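Local atomic coordinates of glucuronoarabinoxylan endo-1,4-beta-xylanase (Clostridium papyrosolvens, PDB entry 4FMV), a protein that probably hydrolyses internal beta-1,4 linkages of plant cell-wall polysaccharides such as xylan, this chain comprising its family 30 glycoside hydrolase catalytic part. Residues 13-26 / 254-268. Numbering follows the deposited sequence. Where two conformers were deposited one is given.
Sequences KQEIRGFGASSAWC and MVTGNMNAYIYWWIT
G20 and Y264 join the first and last strands of the (beta/alpha)8 barrel: Y264 N donates to G20 O at 2.8 Å, and the axes of strands 18-22 and 261-264 lie 22° from parallel. G20 is bridged to I263, but two residues on S22 bridges W266, a one-residue slip that marks a beta bulge; S22 N donates to W265 O, approaching from above that carbonyl's plane.

Two side-chain amides lock the end where helix 240-255 leads into the strand. Q14 NE2 spends both hydrogens on backbone oxygens, M259 O at 2.8 Å and M254 O at 3.0 Å, the latter on a lone pair; its chain, bent at chi2 (-92°), turns the amide toward them. N260 ND2 meets E15 O almost straight (175°), in the carbonyl plane, while its OD1 accepts from L228 N. R300 secures the oxygens of Q14 and N258, which lie close as two acceptors.

At the far end the rings of W25 and W265 meet edge to edge, CZ3 to CH2 at 3.8 Å. A24 CB packs 3.6 Å from the same W265 CH2, and an ST turn positions that loop: S22 OG, also hydrogen-bonded to R47 O on neighbouring strand 45-49, accepts from A24 N at 3.1 Å.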
loop_
_atom_site.group_PDB
_atom_site.type_symbol
_atom_site.label_atom_id
_atom_site.label_comp_id
_atom_site.label_asym_id
_atom_site.label_seq_id
_atom_site.Cartn_x
_atom_site.Cartn_y
_atom_site.Cartn_z
ATOM N N LYS A 13 -3.344 -13.528 11.909
ATOM C CA LYS A 13 -3.577 -13.521 10.480
ATOM C C LYS A 13 -2.313 -12.849 9.988
ATOM O O LYS A 13 -1.265 -13.069 10.606
ATOM C CB LYS A 13 -4.851 -12.781 10.110
ATOM C CG LYS A 13 -6.076 -13.456 10.680
ATOM C CD LYS A 13 -6.017 -14.938 10.406
ATOM C CE LYS A 13 -7.353 -15.601 10.651
ATOM N NZ LYS A 13 -7.365 -16.995 10.102
ATOM N N GLN A 14 -2.324 -12.285 8.780
ATOM C CA GLN A 14 -1.116 -11.693 8.197
ATOM C C GLN A 14 -0.431 -10.604 9.047
ATOM O O GLN A 14 -1.058 -9.906 9.844
ATOM C CB GLN A 14 -1.436 -11.088 6.826
ATOM C CG GLN A 14 -2.017 -9.667 6.868
ATOM C CD GLN A 14 -3.556 -9.628 6.911
ATOM O OE1 GLN A 14 -4.204 -10.508 7.470
ATOM N NE2 GLN A 14 -4.131 -8.592 6.325
ATOM N N GLU A 15 0.882 -10.495 8.885
ATOM C CA GLU A 15 1.659 -9.449 9.531
ATOM C C GLU A 15 1.489 -8.137 8.772
ATOM O O GLU A 15 1.419 -8.124 7.542
ATOM C CB GLU A 15 3.135 -9.833 9.546
ATOM C CG GLU A 15 4.030 -8.797 10.221
ATOM C CD GLU A 15 5.475 -9.260 10.297
ATOM O OE1 GLU A 15 5.765 -10.381 9.824
ATOM O OE2 GLU A 15 6.318 -8.513 10.827
ATOM N N ILE A 16 1.397 -7.035 9.501
ATOM C CA ILE A 16 1.210 -5.741 8.854
ATOM C C ILE A 16 2.552 -5.098 8.537
ATOM O O ILE A 16 3.375 -4.889 9.428
ATOM C CB ILE A 16 0.367 -4.795 9.722
ATOM C CG1 ILE A 16 -0.993 -5.441 10.035
ATOM C CG2 ILE A 16 0.165 -3.466 9.007
ATOM C CD1 ILE A 16 -1.774 -5.794 8.777
ATOM N N ARG A 17 2.794 -4.836 7.254
ATOM C CA ARG A 17 3.990 -4.120 6.848
ATOM C C ARG A 17 3.806 -2.603 7.019
ATOM O O ARG A 17 4.731 -1.899 7.432
ATOM C CB ARG A 17 4.382 -4.472 5.409
ATOM C CG ARG A 17 5.655 -3.770 4.890
ATOM C CD ARG A 17 6.854 -4.071 5.780
ATOM N NE ARG A 17 6.863 -5.482 6.119
ATOM C CZ ARG A 17 7.518 -6.005 7.144
ATOM N NH1 ARG A 17 8.247 -5.232 7.939
ATOM N NH2 ARG A 17 7.443 -7.305 7.370
ATOM N N GLY A 18 2.612 -2.102 6.699
ATOM C CA GLY A 18 2.342 -0.687 6.875
ATOM C C GLY A 18 1.346 -0.114 5.893
ATOM O O GLY A 18 0.640 -0.859 5.200
ATOM N N PHE A 19 1.282 1.217 5.845
ATOM C CA PHE A 19 0.291 1.941 5.049
ATOM C C PHE A 19 0.944 3.233 4.636
ATOM O O PHE A 19 1.774 3.751 5.362
ATOM C CB PHE A 19 -0.950 2.296 5.888
ATOM C CG PHE A 19 -1.672 1.100 6.448
ATOM C CD1 PHE A 19 -1.278 0.552 7.654
ATOM C CD2 PHE A 19 -2.742 0.531 5.761
ATOM C CE1 PHE A 19 -1.927 -0.555 8.176
ATOM C CE2 PHE A 19 -3.391 -0.577 6.257
ATOM C CZ PHE A 19 -2.988 -1.126 7.470
ATOM N N GLY A 20 0.569 3.788 3.494
ATOM C CA GLY A 20 1.290 4.957 3.008
ATOM C C GLY A 20 0.721 5.484 1.711
ATOM O O GLY A 20 -0.441 5.239 1.387
ATOM N N ALA A 21 1.558 6.212 0.973
ATOM C CA ALA A 21 1.145 6.890 -0.246
ATOM C C ALA A 21 2.356 7.037 -1.161
ATOM O O ALA A 21 3.435 6.509 -0.868
ATOM C CB ALA A 21 0.558 8.270 0.106
ATOM N N SER A 22 2.208 7.783 -2.247
ATOM C CA SER A 22 3.312 7.930 -3.181
ATOM C C SER A 22 3.715 9.391 -3.392
ATOM O O SER A 22 2.868 10.272 -3.463
ATOM C CB SER A 22 2.956 7.285 -4.525
ATOM O OG SER A 22 4.014 7.439 -5.459
ATOM N N SER A 23 5.016 9.631 -3.483
ATOM C CA SER A 23 5.554 10.951 -3.844
ATOM C C SER A 23 5.783 11.115 -5.361
ATOM O O SER A 23 6.396 12.093 -5.796
ATOM C CB SER A 23 6.835 11.263 -3.055
ATOM O OG SER A 23 7.787 10.214 -3.158
ATOM N N ALA A 24 5.351 10.131 -6.157
ATOM C CA ALA A 24 5.545 10.180 -7.619
ATOM C C ALA A 24 5.032 11.475 -8.223
ATOM O O ALA A 24 3.921 11.893 -7.930
ATOM C CB ALA A 24 4.821 8.990 -8.295
ATOM N N TRP A 25 5.853 12.110 -9.054
ATOM C CA TRP A 25 5.497 13.361 -9.735
ATOM C C TRP A 25 5.101 14.502 -8.787
ATOM O O TRP A 25 4.454 15.461 -9.201
ATOM C CB TRP A 25 4.375 13.121 -10.748
ATOM C CG TRP A 25 4.825 12.422 -12.006
ATOM C CD1 TRP A 25 5.754 12.875 -12.919
ATOM C CD2 TRP A 25 4.363 11.153 -12.500
ATOM N NE1 TRP A 25 5.893 11.956 -13.934
ATOM C CE2 TRP A 25 5.043 10.902 -13.712
ATOM C CE3 TRP A 25 3.425 10.206 -12.040
ATOM C CZ2 TRP A 25 4.821 9.734 -14.475
ATOM C CZ3 TRP A 25 3.211 9.053 -12.803
ATOM C CH2 TRP A 25 3.913 8.827 -13.999
ATOM N N CYS A 26 5.517 14.417 -7.528
ATOM C CA CYS A 26 5.263 15.489 -6.547
ATOM C C CYS A 26 6.433 16.457 -6.404
ATOM O O CYS A 26 6.438 17.319 -5.505
ATOM C CB CYS A 26 4.867 14.900 -5.189
ATOM S SG CYS A 26 3.344 13.946 -5.332
ATOM N N MET A 254 -7.463 -5.876 3.749
ATOM C CA MET A 254 -6.974 -6.504 4.971
ATOM C C MET A 254 -7.654 -7.840 5.242
ATOM O O MET A 254 -6.995 -8.816 5.586
ATOM C CB MET A 254 -7.197 -5.575 6.180
ATOM C CG MET A 254 -6.319 -4.320 6.180
ATOM S SD MET A 254 -4.563 -4.677 6.415
ATOM C CE MET A 254 -3.826 -4.267 4.841
ATOM N N VAL A 255 -8.979 -7.867 5.095
ATOM C CA VAL A 255 -9.794 -9.000 5.536
ATOM C C VAL A 255 -9.938 -10.090 4.454
ATOM O O VAL A 255 -9.577 -11.250 4.667
ATOM C CB VAL A 255 -11.163 -8.532 6.122
ATOM C CG1 VAL A 255 -12.120 -9.735 6.342
ATOM C CG2 VAL A 255 -10.947 -7.756 7.435
ATOM N N THR A 256 -10.518 -9.733 3.316
ATOM C CA THR A 256 -10.540 -10.646 2.172
ATOM C C THR A 256 -9.164 -10.838 1.507
ATOM O O THR A 256 -8.787 -11.959 1.160
ATOM C CB THR A 256 -11.571 -10.191 1.139
ATOM O OG1 THR A 256 -12.844 -10.166 1.783
ATOM C CG2 THR A 256 -11.659 -11.190 -0.027
ATOM N N GLY A 257 -8.410 -9.755 1.340
ATOM C CA GLY A 257 -7.137 -9.844 0.647
ATOM C C GLY A 257 -5.996 -10.397 1.485
ATOM O O GLY A 257 -5.015 -10.921 0.941
ATOM N N ASN A 258 -6.121 -10.303 2.808
ATOM C CA ASN A 258 -5.026 -10.679 3.721
ATOM C C ASN A 258 -3.713 -9.975 3.374
ATOM O O ASN A 258 -2.615 -10.483 3.605
ATOM C CB ASN A 258 -4.828 -12.197 3.799
ATOM C CG ASN A 258 -5.939 -12.884 4.570
ATOM O OD1 ASN A 258 -5.911 -12.958 5.799
ATOM N ND2 ASN A 258 -6.935 -13.378 3.850
ATOM N N MET A 259 -3.832 -8.768 2.858
ATOM C CA MET A 259 -2.654 -8.067 2.379
ATOM C C MET A 259 -1.829 -7.502 3.510
ATOM O O MET A 259 -2.359 -7.207 4.592
ATOM C CB MET A 259 -3.061 -7.001 1.373
ATOM C CG MET A 259 -3.749 -7.681 0.186
ATOM S SD MET A 259 -3.852 -6.636 -1.236
ATOM C CE MET A 259 -4.324 -7.865 -2.465
ATOM N N ASN A 260 -0.520 -7.398 3.271
ATOM C CA ASN A 260 0.396 -6.877 4.276
ATOM C C ASN A 260 0.439 -5.353 4.306
ATOM O O ASN A 260 0.844 -4.759 5.298
ATOM C CB ASN A 260 1.798 -7.467 4.059
ATOM C CG ASN A 260 1.791 -8.991 4.024
ATOM O OD1 ASN A 260 1.849 -9.590 2.961
ATOM N ND2 ASN A 260 1.693 -9.620 5.191
ATOM N N ALA A 261 0.029 -4.713 3.211
ATOM C CA ALA A 261 0.116 -3.259 3.112
ATOM C C ALA A 261 -0.930 -2.698 2.143
ATOM O O ALA A 261 -1.348 -3.388 1.215
ATOM C CB ALA A 261 1.511 -2.856 2.645
ATOM N N TYR A 262 -1.338 -1.449 2.356
ATOM C CA TYR A 262 -2.217 -0.749 1.418
ATOM C C TYR A 262 -1.608 0.634 1.197
ATOM O O TYR A 262 -1.492 1.432 2.137
ATOM C CB TYR A 262 -3.650 -0.655 1.963
ATOM C CG TYR A 262 -4.667 -0.007 1.011
ATOM C CD1 TYR A 262 -4.690 1.373 0.815
ATOM C CD2 TYR A 262 -5.611 -0.776 0.344
ATOM C CE1 TYR A 262 -5.622 1.969 -0.013
ATOM C CE2 TYR A 262 -6.547 -0.186 -0.515
ATOM C CZ TYR A 262 -6.534 1.188 -0.692
ATOM O OH TYR A 262 -7.461 1.781 -1.530
ATOM N N ILE A 263 -1.201 0.921 -0.038
ATOM C CA ILE A 263 -0.503 2.171 -0.329
ATOM C C ILE A 263 -1.295 3.008 -1.323
ATOM O O ILE A 263 -1.567 2.572 -2.436
ATOM C CB ILE A 263 0.924 1.922 -0.894
ATOM C CG1 ILE A 263 1.803 1.190 0.123
ATOM C CG2 ILE A 263 1.590 3.238 -1.325
ATOM C CD1 ILE A 263 2.059 -0.286 -0.212
ATOM N N TYR A 264 -1.666 4.211 -0.899
ATOM C CA TYR A 264 -2.395 5.161 -1.724
ATOM C C TYR A 264 -1.515 5.656 -2.888
ATOM O O TYR A 264 -0.297 5.532 -2.878
ATOM C CB TYR A 264 -2.893 6.351 -0.853
ATOM C CG TYR A 264 -4.004 7.190 -1.468
ATOM C CD1 TYR A 264 -5.342 6.862 -1.268
ATOM C CD2 TYR A 264 -3.714 8.325 -2.238
ATOM C CE1 TYR A 264 -6.362 7.628 -1.823
ATOM C CE2 TYR A 264 -4.736 9.095 -2.816
ATOM C CZ TYR A 264 -6.053 8.739 -2.595
ATOM O OH TYR A 264 -7.071 9.467 -3.166
ATOM N N TRP A 265 -2.163 6.232 -3.882
ATOM C CA TRP A 265 -1.506 6.902 -4.993
ATOM C C TRP A 265 -0.921 8.260 -4.506
ATOM O O TRP A 265 -0.584 8.407 -3.322
ATOM C CB TRP A 265 -2.477 7.014 -6.180
ATOM C CG TRP A 265 -1.964 7.663 -7.433
ATOM C CD1 TRP A 265 -2.687 8.455 -8.284
ATOM C CD2 TRP A 265 -0.639 7.581 -7.997
ATOM N NE1 TRP A 265 -1.896 8.876 -9.329
ATOM C CE2 TRP A 265 -0.637 8.357 -9.176
ATOM C CE3 TRP A 265 0.541 6.939 -7.618
ATOM C CZ2 TRP A 265 0.499 8.506 -9.975
ATOM C CZ3 TRP A 265 1.673 7.086 -8.418
ATOM C CH2 TRP A 265 1.641 7.865 -9.580
ATOM N N TRP A 266 -0.592 9.146 -5.438
ATOM C CA TRP A 266 0.234 10.310 -5.157
ATOM C C TRP A 266 -0.312 11.357 -4.178
ATOM O O TRP A 266 -1.528 11.481 -3.953
ATOM C CB TRP A 266 0.684 10.969 -6.479
ATOM C CG TRP A 266 -0.427 11.425 -7.389
ATOM C CD1 TRP A 266 -1.773 11.509 -7.101
ATOM C CD2 TRP A 266 -0.285 11.846 -8.755
ATOM N NE1 TRP A 266 -2.467 11.968 -8.204
ATOM C CE2 TRP A 266 -1.578 12.177 -9.230
ATOM C CE3 TRP A 266 0.809 11.973 -9.618
ATOM C CZ2 TRP A 266 -1.798 12.636 -10.526
ATOM C CZ3 TRP A 266 0.590 12.424 -10.913
ATOM C CH2 TRP A 266 -0.705 12.757 -11.352
ATOM N N ILE A 267 0.614 12.114 -3.581
ATOM C CA ILE A 267 0.271 12.952 -2.445
ATOM C C ILE A 267 -0.258 14.338 -2.799
ATOM O O ILE A 267 -1.416 14.633 -2.483
ATOM C CB ILE A 267 1.412 13.078 -1.408
ATOM C CG1 ILE A 267 1.679 11.722 -0.738
ATOM C CG2 ILE A 267 1.034 14.108 -0.363
ATOM C CD1 ILE A 267 3.106 11.589 -0.160
ATOM N N THR A 268 0.516 15.210 -3.440
ATOM C CA THR A 268 -0.076 16.542 -3.490
ATOM C C THR A 268 -0.704 16.759 -4.856
ATOM O O THR A 268 -0.208 17.523 -5.679
ATOM C CB THR A 268 1.097 17.546 -3.337
ATOM O OG1 THR A 268 2.180 17.139 -4.194
ATOM C CG2 THR A 268 1.632 17.523 -1.889
HETATM O O HOH W 1 2.049 -12.165 6.766
HETATM O O HOH W 2 4.577 18.632 -4.007
#